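Local coordinates for protein endonuclease and methylase LlaGI (Lactococcus lactis, PDB 5FFJ) that probably methylates DNA and, in its nuclease-bearing full-length form, cleaves it as a Type ISP restriction-modification enzyme with a helicase-like ATPase, at residues I1033-A1047 / Y1253-P1265. Numbering follows the deposited sequence.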
loop_
_atom_site.group_PDB
_atom_site.type_symbol
_atom_site.label_atom_id
_atom_site.label_comp_id
_atom_site.label_asym_id
_atom_site.label_seq_id
_atom_site.Cartn_x
_atom_site.Cartn_y
_atom_site.Cartn_z
ATOM N N ILE A 1033 -6.702 -29.365 13.390
ATOM C CA ILE A 1033 -5.854 -29.137 14.558
ATOM C C ILE A 1033 -6.608 -28.436 15.687
ATOM O O ILE A 1033 -7.656 -27.824 15.464
ATOM C CB ILE A 1033 -4.612 -28.303 14.192
ATOM C CG1 ILE A 1033 -5.014 -26.982 13.528
ATOM C CG2 ILE A 1033 -3.703 -29.100 13.270
ATOM C CD1 ILE A 1033 -3.874 -25.972 13.460
ATOM N N ASN A 1034 -6.056 -28.529 16.895
ATOM C CA ASN A 1034 -6.691 -27.988 18.088
ATOM C C ASN A 1034 -8.097 -28.550 18.232
ATOM O O ASN A 1034 -9.031 -27.832 18.583
ATOM C CB ASN A 1034 -6.727 -26.460 18.038
ATOM C CG ASN A 1034 -5.352 -25.850 17.866
ATOM O OD1 ASN A 1034 -4.425 -26.148 18.623
ATOM N ND2 ASN A 1034 -5.209 -24.995 16.861
ATOM N N GLN A 1035 -8.236 -29.842 17.942
ATOM C CA GLN A 1035 -9.529 -30.512 17.996
ATOM C C GLN A 1035 -10.105 -30.462 19.404
ATOM O O GLN A 1035 -9.364 -30.411 20.385
ATOM C CB GLN A 1035 -9.402 -31.960 17.523
ATOM C CG GLN A 1035 -8.887 -32.090 16.095
ATOM C CD GLN A 1035 -8.942 -33.511 15.569
ATOM O OE1 GLN A 1035 -9.168 -34.459 16.322
ATOM N NE2 GLN A 1035 -8.734 -33.666 14.263
ATOM N N ARG A 1036 -11.429 -30.483 19.496
ATOM C CA ARG A 1036 -12.106 -30.277 20.769
ATOM C C ARG A 1036 -12.339 -31.572 21.541
ATOM O O ARG A 1036 -12.069 -32.670 21.049
ATOM C CB ARG A 1036 -13.448 -29.583 20.547
ATOM C CG ARG A 1036 -13.365 -28.296 19.746
ATOM C CD ARG A 1036 -14.586 -27.429 19.998
ATOM N NE ARG A 1036 -15.340 -27.154 18.778
ATOM C CZ ARG A 1036 -16.630 -26.829 18.748
ATOM N NH1 ARG A 1036 -17.331 -26.742 19.875
ATOM N NH2 ARG A 1036 -17.226 -26.595 17.588
ATOM N N ASP A 1037 -12.845 -31.416 22.761
ATOM C CA ASP A 1037 -13.216 -32.532 23.622
ATOM C C ASP A 1037 -14.715 -32.771 23.507
ATOM O O ASP A 1037 -15.513 -31.884 23.802
ATOM C CB ASP A 1037 -12.827 -32.240 25.076
ATOM C CG ASP A 1037 -12.952 -33.455 25.977
ATOM O OD1 ASP A 1037 -13.669 -34.413 25.616
ATOM O OD2 ASP A 1037 -12.330 -33.450 27.060
ATOM N N GLN A 1038 -15.098 -33.968 23.079
ATOM C CA GLN A 1038 -16.508 -34.278 22.881
ATOM C C GLN A 1038 -17.210 -34.499 24.220
ATOM O O GLN A 1038 -18.439 -34.506 24.293
ATOM C CB GLN A 1038 -16.662 -35.507 21.981
ATOM C CG GLN A 1038 -16.427 -36.839 22.677
ATOM C CD GLN A 1038 -16.310 -37.994 21.697
ATOM O OE1 GLN A 1038 -16.233 -37.791 20.484
ATOM N NE2 GLN A 1038 -16.300 -39.213 22.220
ATOM N N ASN A 1039 -16.422 -34.675 25.277
ATOM C CA ASN A 1039 -16.968 -34.819 26.622
ATOM C C ASN A 1039 -17.360 -33.462 27.194
ATOM O O ASN A 1039 -18.243 -33.365 28.048
ATOM C CB ASN A 1039 -15.956 -35.500 27.541
ATOM C CG ASN A 1039 -16.526 -35.799 28.914
ATOM O OD1 ASN A 1039 -17.729 -36.015 29.067
ATOM N ND2 ASN A 1039 -15.663 -35.808 29.923
ATOM N N TYR A 1040 -16.690 -32.420 26.710
ATOM C CA TYR A 1040 -16.969 -31.041 27.103
ATOM C C TYR A 1040 -18.421 -30.659 26.816
ATOM O O TYR A 1040 -18.975 -29.759 27.446
ATOM C CB TYR A 1040 -16.011 -30.100 26.366
ATOM C CG TYR A 1040 -16.132 -28.635 26.713
ATOM C CD1 TYR A 1040 -15.565 -28.124 27.874
ATOM C CD2 TYR A 1040 -16.788 -27.755 25.864
ATOM C CE1 TYR A 1040 -15.665 -26.780 28.184
ATOM C CE2 TYR A 1040 -16.892 -26.414 26.165
ATOM C CZ TYR A 1040 -16.328 -25.930 27.324
ATOM O OH TYR A 1040 -16.429 -24.593 27.623
ATOM N N LEU A 1041 -19.031 -31.358 25.864
ATOM C CA LEU A 1041 -20.409 -31.093 25.464
ATOM C C LEU A 1041 -21.410 -31.455 26.562
ATOM O O LEU A 1041 -22.527 -30.938 26.586
ATOM C CB LEU A 1041 -20.735 -31.865 24.186
ATOM C CG LEU A 1041 -19.827 -31.560 22.992
ATOM C CD1 LEU A 1041 -20.043 -32.567 21.879
ATOM C CD2 LEU A 1041 -20.070 -30.152 22.485
ATOM N N ASN A 1042 -21.009 -32.345 27.465
ATOM C CA ASN A 1042 -21.869 -32.742 28.576
ATOM C C ASN A 1042 -22.089 -31.592 29.550
ATOM O O ASN A 1042 -23.032 -31.603 30.344
ATOM C CB ASN A 1042 -21.271 -33.938 29.321
ATOM C CG ASN A 1042 -21.280 -35.209 28.494
ATOM O OD1 ASN A 1042 -21.263 -35.166 27.264
ATOM N ND2 ASN A 1042 -21.309 -36.352 29.170
ATOM N N TYR A 1043 -21.211 -30.598 29.489
ATOM C CA TYR A 1043 -21.282 -29.461 30.394
ATOM C C TYR A 1043 -22.405 -28.510 29.994
ATOM O O TYR A 1043 -22.689 -28.323 28.812
ATOM C CB TYR A 1043 -19.937 -28.730 30.425
ATOM C CG TYR A 1043 -18.787 -29.601 30.888
ATOM C CD1 TYR A 1043 -19.017 -30.769 31.610
ATOM C CD2 TYR A 1043 -17.473 -29.262 30.600
ATOM C CE1 TYR A 1043 -17.971 -31.566 32.038
ATOM C CE2 TYR A 1043 -16.419 -30.058 31.024
ATOM C CZ TYR A 1043 -16.677 -31.207 31.741
ATOM O OH TYR A 1043 -15.638 -31.999 32.163
ATOM N N ARG A 1044 -23.041 -27.921 31.000
ATOM C CA ARG A 1044 -24.219 -27.083 30.800
ATOM C C ARG A 1044 -23.930 -25.924 29.851
ATOM O O ARG A 1044 -22.981 -25.172 30.067
ATOM C CB ARG A 1044 -24.711 -26.550 32.149
ATOM C CG ARG A 1044 -25.960 -25.695 32.068
ATOM C CD ARG A 1044 -26.721 -25.739 33.380
ATOM N NE ARG A 1044 -27.680 -24.645 33.512
ATOM C CZ ARG A 1044 -28.340 -24.364 34.631
ATOM N NH1 ARG A 1044 -28.145 -25.093 35.723
ATOM N NH2 ARG A 1044 -29.194 -23.350 34.662
ATOM N N PRO A 1045 -24.747 -25.774 28.793
ATOM C CA PRO A 1045 -24.517 -24.675 27.851
ATOM C C PRO A 1045 -24.731 -23.318 28.504
ATOM O O PRO A 1045 -25.492 -23.208 29.462
ATOM C CB PRO A 1045 -25.553 -24.927 26.753
ATOM C CG PRO A 1045 -26.634 -25.678 27.427
ATOM C CD PRO A 1045 -25.953 -26.546 28.442
ATOM N N LEU A 1046 -24.068 -22.296 27.979
ATOM C CA LEU A 1046 -24.115 -20.972 28.582
ATOM C C LEU A 1046 -25.308 -20.178 28.058
ATOM O O LEU A 1046 -25.903 -19.387 28.789
ATOM C CB LEU A 1046 -22.807 -20.231 28.305
ATOM C CG LEU A 1046 -22.368 -19.092 29.228
ATOM C CD1 LEU A 1046 -22.484 -19.464 30.698
ATOM C CD2 LEU A 1046 -20.931 -18.720 28.894
ATOM N N ALA A 1047 -25.665 -20.402 26.796
ATOM C CA ALA A 1047 -26.795 -19.704 26.190
ATOM C C ALA A 1047 -27.269 -20.383 24.906
ATOM O O ALA A 1047 -26.592 -21.257 24.363
ATOM C CB ALA A 1047 -26.420 -18.256 25.901
ATOM N N TYR A 1253 -9.425 -27.251 28.445
ATOM C CA TYR A 1253 -10.226 -27.020 27.239
ATOM C C TYR A 1253 -9.901 -25.680 26.587
ATOM O O TYR A 1253 -10.781 -24.837 26.413
ATOM C CB TYR A 1253 -11.724 -27.069 27.557
ATOM C CG TYR A 1253 -12.141 -28.172 28.499
ATOM C CD1 TYR A 1253 -12.404 -29.452 28.032
ATOM C CD2 TYR A 1253 -12.286 -27.929 29.856
ATOM C CE1 TYR A 1253 -12.794 -30.459 28.894
ATOM C CE2 TYR A 1253 -12.673 -28.928 30.722
ATOM C CZ TYR A 1253 -12.926 -30.191 30.238
ATOM O OH TYR A 1253 -13.315 -31.190 31.103
ATOM N N ALA A 1254 -8.642 -25.486 26.216
ATOM C CA ALA A 1254 -8.243 -24.277 25.511
ATOM C C ALA A 1254 -8.913 -24.235 24.139
ATOM O O ALA A 1254 -9.221 -23.163 23.617
ATOM C CB ALA A 1254 -6.726 -24.209 25.373
ATOM N N ASN A 1255 -9.162 -25.414 23.572
ATOM C CA ASN A 1255 -9.693 -25.514 22.219
ATOM C C ASN A 1255 -11.185 -25.203 22.149
ATOM O O ASN A 1255 -11.647 -24.559 21.206
ATOM C CB ASN A 1255 -9.429 -26.911 21.655
ATOM C CG ASN A 1255 -7.950 -27.206 21.509
ATOM O OD1 ASN A 1255 -7.136 -26.294 21.359
ATOM N ND2 ASN A 1255 -7.593 -28.483 21.554
ATOM N N ASP A 1256 -11.934 -25.662 23.145
ATOM C CA ASP A 1256 -13.371 -25.413 23.191
ATOM C C ASP A 1256 -13.653 -23.969 23.586
ATOM O O ASP A 1256 -14.670 -23.398 23.194
ATOM C CB ASP A 1256 -14.057 -26.368 24.169
ATOM C CG ASP A 1256 -14.141 -27.786 23.637
ATOM O OD1 ASP A 1256 -13.141 -28.528 23.751
ATOM O OD2 ASP A 1256 -15.210 -28.159 23.107
ATOM N N LEU A 1257 -12.751 -23.383 24.367
ATOM C CA LEU A 1257 -12.890 -21.992 24.778
ATOM C C LEU A 1257 -12.595 -21.057 23.608
ATOM O O LEU A 1257 -13.134 -19.951 23.533
ATOM C CB LEU A 1257 -11.960 -21.683 25.952
ATOM C CG LEU A 1257 -12.381 -22.212 27.323
ATOM C CD1 LEU A 1257 -11.292 -21.920 28.350
ATOM C CD2 LEU A 1257 -13.705 -21.604 27.759
ATOM N N LYS A 1258 -11.741 -21.509 22.696
ATOM C CA LYS A 1258 -11.417 -20.739 21.501
ATOM C C LYS A 1258 -12.502 -20.863 20.440
ATOM O O LYS A 1258 -12.920 -19.868 19.849
ATOM C CB LYS A 1258 -10.080 -21.195 20.905
ATOM C CG LYS A 1258 -9.847 -20.708 19.468
ATOM C CD LYS A 1258 -8.533 -21.191 18.883
ATOM C CE LYS A 1258 -8.427 -20.768 17.428
ATOM N NZ LYS A 1258 -7.147 -21.186 16.811
ATOM N N LYS A 1259 -12.954 -22.089 20.203
ATOM C CA LYS A 1259 -13.726 -22.394 19.006
ATOM C C LYS A 1259 -15.239 -22.348 19.209
ATOM O O LYS A 1259 -15.999 -22.536 18.259
ATOM C CB LYS A 1259 -13.312 -23.770 18.474
ATOM C CG LYS A 1259 -11.879 -23.799 17.967
ATOM C CD LYS A 1259 -11.512 -25.133 17.352
ATOM C CE LYS A 1259 -10.318 -24.979 16.428
ATOM N NZ LYS A 1259 -9.589 -26.256 16.222
ATOM N N ASP A 1260 -15.681 -22.082 20.434
ATOM C CA ASP A 1260 -17.110 -21.929 20.696
ATOM C C ASP A 1260 -17.360 -21.323 22.072
ATOM O O ASP A 1260 -16.471 -21.282 22.921
ATOM C CB ASP A 1260 -17.825 -23.282 20.570
ATOM C CG ASP A 1260 -19.337 -23.146 20.482
ATOM O OD1 ASP A 1260 -19.941 -22.498 21.365
ATOM O OD2 ASP A 1260 -19.924 -23.686 19.521
ATOM N N LEU A 1261 -18.579 -20.833 22.264
ATOM C CA LEU A 1261 -19.001 -20.245 23.530
ATOM C C LEU A 1261 -18.797 -21.238 24.670
ATOM O O LEU A 1261 -19.093 -22.422 24.509
ATOM C CB LEU A 1261 -20.469 -19.826 23.439
ATOM C CG LEU A 1261 -20.995 -18.708 24.338
ATOM C CD1 LEU A 1261 -20.211 -17.424 24.142
ATOM C CD2 LEU A 1261 -22.467 -18.479 24.030
ATOM N N PRO A 1262 -18.288 -20.764 25.825
ATOM C CA PRO A 1262 -17.967 -21.670 26.937
ATOM C C PRO A 1262 -19.134 -22.528 27.414
ATOM O O PRO A 1262 -20.296 -22.164 27.241
ATOM C CB PRO A 1262 -17.529 -20.717 28.054
ATOM C CG PRO A 1262 -17.058 -19.504 27.354
ATOM C CD PRO A 1262 -17.909 -19.373 26.134
ATOM N N ARG A 1263 -18.798 -23.669 28.008
ATOM C CA ARG A 1263 -19.766 -24.530 28.675
ATOM C C ARG A 1263 -19.302 -24.759 30.107
ATOM O O ARG A 1263 -18.175 -25.189 30.340
ATOM C CB ARG A 1263 -19.918 -25.867 27.948
ATOM C CG ARG A 1263 -20.277 -25.737 26.477
ATOM C CD ARG A 1263 -20.590 -27.084 25.848
ATOM N NE ARG A 1263 -21.794 -27.024 25.017
ATOM C CZ ARG A 1263 -22.975 -27.551 25.338
ATOM N NH1 ARG A 1263 -23.147 -28.207 26.481
ATOM N NH2 ARG A 1263 -23.997 -27.428 24.502
ATOM N N ILE A 1264 -20.179 -24.464 31.060
ATOM C CA ILE A 1264 -19.838 -24.551 32.474
ATOM C C ILE A 1264 -20.219 -25.916 33.049
ATOM O O ILE A 1264 -21.376 -26.328 32.946
ATOM C CB ILE A 1264 -20.539 -23.436 33.276
ATOM C CG1 ILE A 1264 -19.732 -22.142 33.206
ATOM C CG2 ILE A 1264 -20.700 -23.830 34.744
ATOM C CD1 ILE A 1264 -19.421 -21.668 31.808
ATOM N N PRO A 1265 -19.254 -26.621 33.667
ATOM C CA PRO A 1265 -19.605 -27.874 34.344
ATOM C C PRO A 1265 -20.102 -27.654 35.767
ATOM O O PRO A 1265 -19.999 -26.542 36.285
ATOM C CB PRO A 1265 -18.285 -28.657 34.355
ATOM C CG PRO A 1265 -17.211 -27.696 33.878
ATOM C CD PRO A 1265 -17.817 -26.334 33.799
#
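Two groups grip the Y1040 hydroxyl: the backbone N of R1263 donates a nearly straight hydrogen bond to OH (2.6 Å), and the hydroxyl of Y1249, on helix 1247-1252, is bonded to it as well. CG anti to the backbone N (chi1 -177°) sends the Y1040 ring between helix 1254-1259 and the chain that follows it. D1256 CB lies over one face of this ring, a CH-pi contact 3.7 Å from its centroid, while the CB and CG of R1263 touch its CE2 and CZ. Y1253 meets Y1040 obliquely, ring planes 45° apart, and takes the edge of Y1043 toward its own face in an offset edge-to-face pair. The hydroxyls of Y1043 and Y1253 share a hydrogen bond, OH to OH 2.7 Å. P1265 CB sits over the centre of the Y1043 ring, 3.5 Å from the centroid.

On the helix, D1256 OD1 uses its syn lone pair to accept a hydrogen bond from the backbone N-H of D1037, almost linear (3.1 Å, 176°). D1037 in turn closes an Asx turn, its OD1 accepting from the N-H of N1039. From the preceding residue, N1255 ND2 bonds to Q1035 O (2.9 Å) from above the carbonyl plane. The extended K1259 chain carries NZ toward the O of N1034 in a weak bond, its stronger partner being D927.

Beyond the tyrosines, I1264 N bonds to R1044 O (3.1 Å), making R1044 and I1264 an antiparallel hydrogen-bonded pair on two short, weakly bonded strands. P1045 CB lies over one face of the R1263 guanidinium, toward its rim; NH2 of that group forms a salt bridge with E1049. L1046 packs on P1262 and I1264. The whole is an aromatic cluster of three tyrosines, flanked by a helix and a short antiparallel strand pairing, that ties 1033-1047 to 1253-1265, the latter within the Type ISP C-terminal specificity region.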